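Local coordinates for cytoplasmic export protein 1 (Saccharomyces cerevisiae, PDB 3VWA) that binds tRNA and serves the nuclear tRNA export machinery, probably collecting tRNA from export receptors at the nuclear pore complex and passing it towards translation, at residues A[39-47]-A[80-91]; A[243-251]-A[283-291]. One frame throughout, in Å; residues are numbered along the deposited sequence.

Contact 1: residues A[39-47]-A[80-91]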
loop_
_atom_site.group_PDB
_atom_site.type_symbol
_atom_site.label_atom_id
_atom_site.label_comp_id
_atom_site.label_asym_id
_atom_site.label_seq_id
_atom_site.Cartn_x
_atom_site.Cartn_y
_atom_site.Cartn_z
ATOM N N PRO A 39 -7.114 -4.364 -17.519
ATOM C CA PRO A 39 -7.915 -3.185 -17.138
ATOM C C PRO A 39 -7.745 -2.025 -18.102
ATOM O O PRO A 39 -6.638 -1.666 -18.436
ATOM C CB PRO A 39 -7.322 -2.785 -15.779
ATOM C CG PRO A 39 -6.754 -4.060 -15.227
ATOM C CD PRO A 39 -6.155 -4.717 -16.450
ATOM N N VAL A 40 -8.849 -1.442 -18.554
ATOM C CA VAL A 40 -8.778 -0.354 -19.521
ATOM C C VAL A 40 -9.756 0.722 -19.119
ATOM O O VAL A 40 -10.606 0.534 -18.264
ATOM C CB VAL A 40 -9.162 -0.839 -20.946
ATOM C CG1 VAL A 40 -8.231 -1.959 -21.436
ATOM C CG2 VAL A 40 -10.624 -1.316 -20.975
ATOM N N THR A 41 -9.645 1.862 -19.754
ATOM C CA THR A 41 -10.636 2.908 -19.550
ATOM C C THR A 41 -11.247 3.170 -20.893
ATOM O O THR A 41 -10.540 3.328 -21.876
ATOM C CB THR A 41 -9.980 4.201 -19.027
ATOM O OG1 THR A 41 -9.648 3.962 -17.671
ATOM C CG2 THR A 41 -10.942 5.403 -19.088
ATOM N N VAL A 42 -12.567 3.229 -20.913
ATOM C CA VAL A 42 -13.347 3.442 -22.099
ATOM C C VAL A 42 -13.992 4.844 -22.048
ATOM O O VAL A 42 -14.802 5.169 -21.142
ATOM C CB VAL A 42 -14.431 2.330 -22.187
ATOM C CG1 VAL A 42 -15.444 2.663 -23.272
ATOM C CG2 VAL A 42 -13.790 0.936 -22.382
ATOM N N PHE A 43 -13.620 5.690 -23.003
ATOM C CA PHE A 43 -14.259 6.986 -23.149
ATOM C C PHE A 43 -15.369 6.891 -24.211
ATOM O O PHE A 43 -15.133 6.561 -25.397
ATOM C CB PHE A 43 -13.253 8.062 -23.549
ATOM C CG PHE A 43 -12.283 8.420 -22.463
ATOM C CD1 PHE A 43 -12.605 9.410 -21.499
ATOM C CD2 PHE A 43 -11.009 7.829 -22.426
ATOM C CE1 PHE A 43 -11.648 9.754 -20.524
ATOM C CE2 PHE A 43 -10.100 8.176 -21.442
ATOM C CZ PHE A 43 -10.418 9.142 -20.509
ATOM N N LYS A 44 -16.585 7.159 -23.759
ATOM C CA LYS A 44 -17.747 7.052 -24.605
ATOM C C LYS A 44 -18.194 8.466 -24.938
ATOM O O LYS A 44 -18.485 9.251 -24.032
ATOM C CB LYS A 44 -18.852 6.303 -23.861
ATOM C CG LYS A 44 -20.205 6.340 -24.556
ATOM C CD LYS A 44 -21.044 5.159 -24.100
ATOM C CE LYS A 44 -21.890 4.663 -25.254
ATOM N NZ LYS A 44 -22.792 5.727 -25.735
ATOM N N ALA A 45 -18.185 8.790 -26.231
ATOM C CA ALA A 45 -18.592 10.096 -26.757
ATOM C C ALA A 45 -20.072 10.331 -26.617
ATOM O O ALA A 45 -20.910 9.445 -26.905
ATOM C CB ALA A 45 -18.237 10.226 -28.226
ATOM N N LYS A 46 -20.384 11.549 -26.201
ATOM C CA LYS A 46 -21.753 12.012 -26.180
ATOM C C LYS A 46 -21.981 12.601 -27.555
ATOM O O LYS A 46 -22.078 13.816 -27.713
ATOM C CB LYS A 46 -21.912 13.068 -25.101
ATOM C CG LYS A 46 -22.000 12.500 -23.695
ATOM C CD LYS A 46 -22.583 13.617 -22.840
ATOM C CE LYS A 46 -22.436 13.331 -21.364
ATOM N NZ LYS A 46 -22.486 14.631 -20.626
ATOM N N ARG A 47 -22.018 11.722 -28.554
ATOM C CA ARG A 47 -22.003 12.155 -29.942
ATOM C C ARG A 47 -23.336 12.748 -30.374
ATOM O O ARG A 47 -24.394 12.189 -30.121
ATOM C CB ARG A 47 -21.610 11.014 -30.871
ATOM C CG ARG A 47 -21.056 11.505 -32.216
ATOM C CD ARG A 47 -20.483 10.282 -32.912
ATOM N NE ARG A 47 -20.369 10.406 -34.361
ATOM C CZ ARG A 47 -19.898 9.417 -35.120
ATOM N NH1 ARG A 47 -19.460 8.281 -34.564
ATOM N NH2 ARG A 47 -19.852 9.554 -36.420
ATOM N N ASP A 80 -20.554 3.708 -35.196
ATOM C CA ASP A 80 -21.820 3.824 -34.515
ATOM C C ASP A 80 -21.681 4.998 -33.513
ATOM O O ASP A 80 -20.833 4.957 -32.615
ATOM C CB ASP A 80 -22.068 2.484 -33.818
ATOM C CG ASP A 80 -23.375 2.422 -33.029
ATOM O OD1 ASP A 80 -23.527 1.436 -32.269
ATOM O OD2 ASP A 80 -24.244 3.301 -33.166
ATOM N N PRO A 81 -22.477 6.076 -33.707
ATOM C CA PRO A 81 -22.552 7.113 -32.668
ATOM C C PRO A 81 -23.236 6.394 -31.522
ATOM O O PRO A 81 -23.865 5.373 -31.754
ATOM C CB PRO A 81 -23.483 8.149 -33.286
ATOM C CG PRO A 81 -24.341 7.376 -34.253
ATOM C CD PRO A 81 -23.509 6.245 -34.760
ATOM N N GLN A 82 -23.127 6.854 -30.298
ATOM C CA GLN A 82 -23.593 5.981 -29.187
ATOM C C GLN A 82 -22.876 4.584 -29.071
ATOM O O GLN A 82 -23.091 3.881 -28.102
ATOM C CB GLN A 82 -25.141 5.875 -29.138
ATOM C CG GLN A 82 -25.773 4.680 -29.853
ATOM C CD GLN A 82 -27.265 4.866 -30.073
ATOM O OE1 GLN A 82 -27.799 5.974 -29.926
ATOM N NE2 GLN A 82 -27.950 3.779 -30.438
ATOM N N SER A 83 -22.049 4.202 -30.044
ATOM C CA SER A 83 -20.915 3.276 -29.782
ATOM C C SER A 83 -19.569 3.917 -30.176
ATOM O O SER A 83 -18.673 3.245 -30.700
ATOM C CB SER A 83 -21.044 1.943 -30.522
ATOM O OG SER A 83 -21.741 1.004 -29.736
ATOM N N THR A 84 -19.434 5.215 -29.941
ATOM C CA THR A 84 -18.195 5.915 -30.312
ATOM C C THR A 84 -17.233 5.975 -29.113
ATOM O O THR A 84 -17.507 6.641 -28.104
ATOM C CB THR A 84 -18.528 7.265 -30.979
ATOM O OG1 THR A 84 -19.265 6.983 -32.179
ATOM C CG2 THR A 84 -17.273 8.041 -31.377
ATOM N N PHE A 85 -16.137 5.225 -29.220
ATOM C CA PHE A 85 -15.221 5.027 -28.098
ATOM C C PHE A 85 -13.784 5.330 -28.427
ATOM O O PHE A 85 -13.334 5.186 -29.569
ATOM C CB PHE A 85 -15.231 3.596 -27.598
ATOM C CG PHE A 85 -16.593 3.056 -27.217
ATOM C CD1 PHE A 85 -17.346 3.660 -26.195
ATOM C CD2 PHE A 85 -17.102 1.891 -27.824
ATOM C CE1 PHE A 85 -18.578 3.138 -25.801
ATOM C CE2 PHE A 85 -18.366 1.369 -27.437
ATOM C CZ PHE A 85 -19.096 1.996 -26.426
ATOM N N ILE A 86 -13.079 5.756 -27.383
ATOM C CA ILE A 86 -11.626 5.724 -27.326
ATOM C C ILE A 86 -11.268 4.866 -26.111
ATOM O O ILE A 86 -11.633 5.168 -24.933
ATOM C CB ILE A 86 -11.018 7.138 -27.199
ATOM C CG1 ILE A 86 -11.457 8.046 -28.367
ATOM C CG2 ILE A 86 -9.503 7.045 -27.077
ATOM C CD1 ILE A 86 -11.126 9.530 -28.193
ATOM N N VAL A 87 -10.539 3.795 -26.375
ATOM C CA VAL A 87 -10.174 2.863 -25.310
ATOM C C VAL A 87 -8.691 2.999 -24.989
ATOM O O VAL A 87 -7.823 2.899 -25.898
ATOM C CB VAL A 87 -10.529 1.404 -25.660
ATOM C CG1 VAL A 87 -10.423 0.536 -24.417
ATOM C CG2 VAL A 87 -11.946 1.302 -26.215
ATOM N N THR A 88 -8.394 3.251 -23.709
ATOM C CA THR A 88 -6.979 3.590 -23.321
ATOM C C THR A 88 -6.556 2.692 -22.225
ATOM O O THR A 88 -7.390 1.942 -21.688
ATOM C CB THR A 88 -6.843 5.031 -22.754
ATOM O OG1 THR A 88 -7.602 5.142 -21.540
ATOM C CG2 THR A 88 -7.314 6.050 -23.774
ATOM N N GLU A 89 -5.281 2.763 -21.856
ATOM C CA GLU A 89 -4.851 2.120 -20.593
ATOM C C GLU A 89 -5.738 2.651 -19.423
ATOM O O GLU A 89 -6.340 3.707 -19.492
ATOM C CB GLU A 89 -3.353 2.311 -20.281
ATOM C CG GLU A 89 -2.397 2.336 -21.468
ATOM C CD GLU A 89 -1.181 1.392 -21.326
ATOM O OE1 GLU A 89 -0.073 1.816 -20.896
ATOM O OE2 GLU A 89 -1.329 0.200 -21.674
ATOM N N ARG A 90 -5.859 1.869 -18.376
ATOM C CA ARG A 90 -6.667 2.284 -17.280
ATOM C C ARG A 90 -6.085 3.593 -16.752
ATOM O O ARG A 90 -4.910 3.661 -16.376
ATOM C CB ARG A 90 -6.639 1.242 -16.177
ATOM C CG ARG A 90 -7.564 1.598 -15.017
ATOM C CD ARG A 90 -9.024 1.767 -15.448
ATOM N NE ARG A 90 -9.716 0.490 -15.648
ATOM C CZ ARG A 90 -10.190 -0.269 -14.660
ATOM N NH1 ARG A 90 -10.791 -1.426 -14.945
ATOM N NH2 ARG A 90 -10.060 0.121 -13.380
ATOM N N VAL A 91 -6.904 4.622 -16.754
ATOM C CA VAL A 91 -6.542 5.871 -16.131
ATOM C C VAL A 91 -7.575 6.245 -15.067
ATOM O O VAL A 91 -8.677 5.676 -15.032
ATOM C CB VAL A 91 -6.424 7.018 -17.134
ATOM C CG1 VAL A 91 -5.152 6.885 -17.949
ATOM C CG2 VAL A 91 -7.698 7.125 -18.001
HETATM O O HOH W 1 -4.122 -0.577 -18.906
#

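Contact 2: residues A[243-251]-A[283-291]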
loop_
_atom_site.group_PDB
_atom_site.type_symbol
_atom_site.label_atom_id
_atom_site.label_comp_id
_atom_site.label_asym_id
_atom_site.label_seq_id
_atom_site.Cartn_x
_atom_site.Cartn_y
_atom_site.Cartn_z
ATOM N N PHE A 243 14.340 12.238 -8.273
ATOM C CA PHE A 243 14.238 10.820 -8.027
ATOM C C PHE A 243 13.425 10.091 -9.140
ATOM O O PHE A 243 13.770 8.985 -9.574
ATOM C CB PHE A 243 13.735 10.559 -6.630
ATOM C CG PHE A 243 13.470 9.132 -6.355
ATOM C CD1 PHE A 243 14.523 8.244 -6.173
ATOM C CD2 PHE A 243 12.172 8.650 -6.371
ATOM C CE1 PHE A 243 14.261 6.923 -5.971
ATOM C CE2 PHE A 243 11.897 7.328 -6.133
ATOM C CZ PHE A 243 12.949 6.458 -5.938
ATOM N N TYR A 244 12.394 10.761 -9.621
ATOM C CA TYR A 244 11.560 10.255 -10.636
ATOM C C TYR A 244 12.366 10.010 -11.947
ATOM O O TYR A 244 12.180 9.034 -12.602
ATOM C CB TYR A 244 10.431 11.256 -10.845
ATOM C CG TYR A 244 9.573 10.935 -12.036
ATOM C CD1 TYR A 244 8.697 9.841 -12.014
ATOM C CD2 TYR A 244 9.657 11.702 -13.190
ATOM C CE1 TYR A 244 7.919 9.532 -13.099
ATOM C CE2 TYR A 244 8.875 11.411 -14.291
ATOM C CZ TYR A 244 8.006 10.304 -14.214
ATOM O OH TYR A 244 7.195 9.998 -15.264
ATOM N N GLN A 245 13.262 10.907 -12.297
ATOM C CA GLN A 245 14.135 10.703 -13.413
ATOM C C GLN A 245 15.014 9.434 -13.295
ATOM O O GLN A 245 15.178 8.714 -14.295
ATOM C CB GLN A 245 14.975 11.958 -13.686
ATOM C CG GLN A 245 15.887 11.838 -14.888
ATOM C CD GLN A 245 16.890 12.972 -15.017
ATOM O OE1 GLN A 245 16.613 14.120 -14.643
ATOM N NE2 GLN A 245 18.062 12.658 -15.567
ATOM N N GLU A 246 15.570 9.185 -12.102
ATOM C CA GLU A 246 16.301 7.956 -11.807
ATOM C C GLU A 246 15.399 6.750 -11.996
ATOM O O GLU A 246 15.778 5.778 -12.659
ATOM C CB GLU A 246 16.800 7.921 -10.348
ATOM C CG GLU A 246 17.988 8.782 -10.006
ATOM C CD GLU A 246 18.273 8.750 -8.511
ATOM O OE1 GLU A 246 18.904 7.792 -8.020
ATOM O OE2 GLU A 246 17.864 9.704 -7.811
ATOM N N LEU A 247 14.200 6.827 -11.421
ATOM C CA LEU A 247 13.262 5.745 -11.438
ATOM C C LEU A 247 12.906 5.338 -12.860
ATOM O O LEU A 247 12.978 4.150 -13.206
ATOM C CB LEU A 247 11.996 6.168 -10.706
ATOM C CG LEU A 247 11.223 5.104 -9.951
ATOM C CD1 LEU A 247 12.139 4.262 -9.077
ATOM C CD2 LEU A 247 10.178 5.843 -9.088
ATOM N N ARG A 248 12.528 6.319 -13.670
ATOM C CA ARG A 248 12.205 6.117 -15.074
ATOM C C ARG A 248 13.298 5.460 -15.885
ATOM O O ARG A 248 12.992 4.866 -16.884
ATOM C CB ARG A 248 12.006 7.451 -15.762
ATOM C CG ARG A 248 10.588 7.845 -16.051
ATOM C CD ARG A 248 10.658 9.336 -16.326
ATOM N NE ARG A 248 10.245 9.699 -17.670
ATOM C CZ ARG A 248 10.539 10.858 -18.260
ATOM N NH1 ARG A 248 10.086 11.104 -19.484
ATOM N NH2 ARG A 248 11.286 11.770 -17.639
ATOM N N GLU A 249 14.549 5.618 -15.462
ATOM C CA GLU A 249 15.715 5.108 -16.163
ATOM C C GLU A 249 16.198 3.838 -15.522
ATOM O O GLU A 249 17.227 3.282 -15.904
ATOM C CB GLU A 249 16.834 6.147 -16.097
ATOM C CG GLU A 249 16.701 7.195 -17.180
ATOM C CD GLU A 249 17.831 8.209 -17.176
ATOM O OE1 GLU A 249 18.943 7.928 -16.672
ATOM O OE2 GLU A 249 17.597 9.300 -17.699
ATOM N N LEU A 250 15.451 3.363 -14.541
ATOM C CA LEU A 250 15.895 2.224 -13.779
ATOM C C LEU A 250 16.343 1.067 -14.677
ATOM O O LEU A 250 17.370 0.481 -14.423
ATOM C CB LEU A 250 14.807 1.760 -12.803
ATOM C CG LEU A 250 15.211 0.766 -11.741
ATOM C CD1 LEU A 250 16.240 1.312 -10.717
ATOM C CD2 LEU A 250 13.978 0.261 -11.015
ATOM N N HIS A 251 15.577 0.755 -15.720
ATOM C CA HIS A 251 15.895 -0.420 -16.505
ATOM C C HIS A 251 16.940 -0.269 -17.572
ATOM O O HIS A 251 17.178 -1.175 -18.328
ATOM C CB HIS A 251 14.612 -1.019 -17.020
ATOM C CG HIS A 251 13.704 -1.430 -15.905
ATOM N ND1 HIS A 251 14.057 -2.389 -15.015
ATOM C CD2 HIS A 251 12.451 -0.954 -15.502
ATOM C CE1 HIS A 251 13.075 -2.550 -14.113
ATOM N NE2 HIS A 251 12.083 -1.667 -14.410
HETATM N N MSE A 283 2.186 5.972 -7.852
HETATM C CA MSE A 283 3.659 5.981 -7.942
HETATM C C MSE A 283 4.269 5.118 -6.880
HETATM O O MSE A 283 5.250 4.345 -7.121
HETATM C CB MSE A 283 4.319 7.360 -7.877
HETATM C CG MSE A 283 5.736 7.050 -8.355
HETATM SE SE MSE A 283 6.928 8.560 -8.431
HETATM C CE MSE A 283 6.871 9.484 -6.687
ATOM N N ILE A 284 3.731 5.231 -5.673
ATOM C CA ILE A 284 4.220 4.394 -4.604
ATOM C C ILE A 284 3.798 2.935 -4.800
ATOM O O ILE A 284 4.646 2.024 -4.782
ATOM C CB ILE A 284 3.739 4.883 -3.224
ATOM C CG1 ILE A 284 4.453 6.215 -2.911
ATOM C CG2 ILE A 284 3.996 3.783 -2.184
ATOM C CD1 ILE A 284 4.330 6.697 -1.485
ATOM N N GLU A 285 2.492 2.733 -4.977
ATOM C CA GLU A 285 1.885 1.396 -5.070
ATOM C C GLU A 285 2.363 0.605 -6.272
ATOM O O GLU A 285 2.662 -0.577 -6.147
ATOM C CB GLU A 285 0.349 1.494 -5.141
ATOM C CG GLU A 285 -0.334 2.174 -3.967
ATOM C CD GLU A 285 -0.388 3.704 -4.084
ATOM O OE1 GLU A 285 0.378 4.287 -4.882
ATOM O OE2 GLU A 285 -1.199 4.351 -3.379
ATOM N N ASN A 286 2.414 1.232 -7.439
ATOM C CA ASN A 286 2.613 0.490 -8.676
ATOM C C ASN A 286 3.905 0.813 -9.399
ATOM O O ASN A 286 4.136 0.285 -10.464
ATOM C CB ASN A 286 1.431 0.706 -9.644
ATOM C CG ASN A 286 0.098 0.289 -9.035
ATOM O OD1 ASN A 286 0.015 -0.703 -8.308
ATOM N ND2 ASN A 286 -0.922 1.094 -9.251
ATOM N N PHE A 287 4.748 1.675 -8.847
ATOM C CA PHE A 287 6.026 1.944 -9.491
ATOM C C PHE A 287 7.095 1.649 -8.467
ATOM O O PHE A 287 7.875 0.683 -8.623
ATOM C CB PHE A 287 6.106 3.410 -9.978
ATOM C CG PHE A 287 7.095 3.641 -11.081
ATOM C CD1 PHE A 287 8.042 2.679 -11.412
ATOM C CD2 PHE A 287 7.110 4.864 -11.773
ATOM C CE1 PHE A 287 8.972 2.916 -12.409
ATOM C CE2 PHE A 287 8.029 5.095 -12.792
ATOM C CZ PHE A 287 8.963 4.124 -13.105
ATOM N N ILE A 288 7.124 2.451 -7.393
ATOM C CA ILE A 288 8.191 2.295 -6.406
ATOM C C ILE A 288 8.244 0.899 -5.743
ATOM O O ILE A 288 9.293 0.228 -5.761
ATOM C CB ILE A 288 8.197 3.452 -5.358
ATOM C CG1 ILE A 288 8.411 4.796 -6.045
ATOM C CG2 ILE A 288 9.267 3.217 -4.332
ATOM C CD1 ILE A 288 8.225 6.012 -5.147
ATOM N N ILE A 289 7.133 0.469 -5.148
ATOM C CA ILE A 289 7.109 -0.790 -4.391
ATOM C C ILE A 289 7.491 -2.048 -5.214
ATOM O O ILE A 289 8.263 -2.872 -4.745
ATOM C CB ILE A 289 5.751 -1.032 -3.668
ATOM C CG1 ILE A 289 5.548 -0.085 -2.449
ATOM C CG2 ILE A 289 5.714 -2.419 -3.122
ATOM C CD1 ILE A 289 4.137 -0.159 -1.878
ATOM N N PRO A 290 6.875 -2.249 -6.395
ATOM C CA PRO A 290 7.225 -3.398 -7.168
ATOM C C PRO A 290 8.669 -3.374 -7.647
ATOM O O PRO A 290 9.281 -4.434 -7.669
ATOM C CB PRO A 290 6.233 -3.384 -8.373
ATOM C CG PRO A 290 5.377 -2.190 -8.223
ATOM C CD PRO A 290 5.791 -1.433 -6.990
ATOM N N GLU A 291 9.225 -2.211 -8.005
ATOM C CA GLU A 291 10.666 -2.153 -8.335
ATOM C C GLU A 291 11.584 -2.490 -7.150
ATOM O O GLU A 291 12.550 -3.273 -7.310
ATOM C CB GLU A 291 11.075 -0.786 -8.940
ATOM C CG GLU A 291 10.349 -0.413 -10.230
ATOM C CD GLU A 291 10.708 -1.286 -11.448
ATOM O OE1 GLU A 291 11.358 -2.366 -11.310
ATOM O OE2 GLU A 291 10.347 -0.882 -12.573
#

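Contact 1: residues A[39-47]-A[80-91]
Pro-81 lies over one face of the Arg-47 guanidinium, its CB 3.7 Å from Arg-47 CD, at one end of the antiparallel strand pair 39-45/85-89, in a sheet that probably corresponds to the N-lobe of the kinase-like fold. One residue on, the Gln-82 carbonyl O receives Lys-44 NZ at 3.0 Å, the lysine chain bending through its last two torsions to get there. Thr-84 OG1 takes Arg-47 NH1 edge-on, in the guanidinium plane, at 2.7 Å, and donates its own hydrogen bond to Asp-80 O; Arg-47 NH2 meanwhile forms a salt bridge with Glu-52.

From here the strands run in register. Phe-85 offers a ring edge to the aliphatic chain of Lys-44, while Val-42 CG1 comes within 3.6 Å of Phe-85 CD1. Ile-86 shares a hydrogen-bonded pair with Phe-43, on the face where Phe-43 meets Phe-137 and Phe-147. Val-87 returns to the Phe-85 side, next to the methyls of Val-40 and Val-42. Thr-88 pairs with Thr-41 through two backbone bonds, and its OG1 lies at the edge of the Phe-43 ring, near its plane.

Arg-90 leaves CB with CG anti to its N (chi1 -176°), then bends at chi2 and chi3, folding the guanidinium back over the first strand. NE bonds Val-40 O at 2.8 Å, coming from above the carbonyl plane, and Pro-39 CB covers one guanidinium face, 3.8 Å from NH1. NH1 also reaches Gly-31 O on the neighbouring strand. A leucine replacing Arg-90 would probably leave the carbonyls of Val-40 and Gly-31 without these donors and take the flat group from beside Pro-39. Finally the backbone N of Val-91 donates to Thr-41 OG1 at 3.0 Å, nearly straight at 163°.

Contact 2: residues A[243-251]-A[283-291]
The flat ring of Phe-287 lies beneath Leu-247, whose CG sits 4.0 Å from the ring centroid and 13° off its normal: a CH-pi contact over the face, offset toward the rim. The two side chains run antiparallel to one another, Phe-287 reaching across because its CG is anti to the backbone N (chi1 -157°). Leu-247 also sends CD2 to Ile-288 CG1, 3.7 Å away, the two side chains meeting at about a right angle. Beyond, Ile-288 CD1 touches the edge of the Phe-243 ring near CE2, and the selenium of Met-283, a selenomethionine, approaches Tyr-244 CD1 obliquely at 4.2 Å in a Met-aromatic contact.

These are two splayed helices, the end of 239-248 and the start of 283-303, the latter carrying a pi-type turn at 284-288 and a kink at Pro-290. Helix 255-271 closes over Phe-243 and Ile-288, and Lys-141 makes a cation-pi contact with Phe-287.

Past the kink Glu-291 lays its chain against Leu-250, whose CD2 is 3.6 Å from Glu-291 CD, and carries its carboxylate to His-251. There His-251 NE2 donates to the syn side of Glu-291 OE2 at 2.6 Å in a bent bond, tilted out of the carboxylate plane, with ring and carboxylate turned 49° apart.

In the fold
From the N terminus, contact 1 comes first: strand 39-45 leads into helix 52-64 and strand 73-77 before 85-89 returns beside it, closing a loop within the six-stranded sheet. The chain then crosses a region of helices and short strands before contact 2 opens at helix 239-248; helix 255-271 lies in its loop, and helix 283-303 closes it. The two loops follow in series, neither nesting nor crossing. The centres of contact 1 and contact 2 are about 29 Å apart. Contact 1 pairs two neighbouring strands of the sheet, whereas contact 2 probably lies where the kinase-like part passes into the helices that lead, through 321-335, towards the HEAT repeats at 381-419 and 494-530.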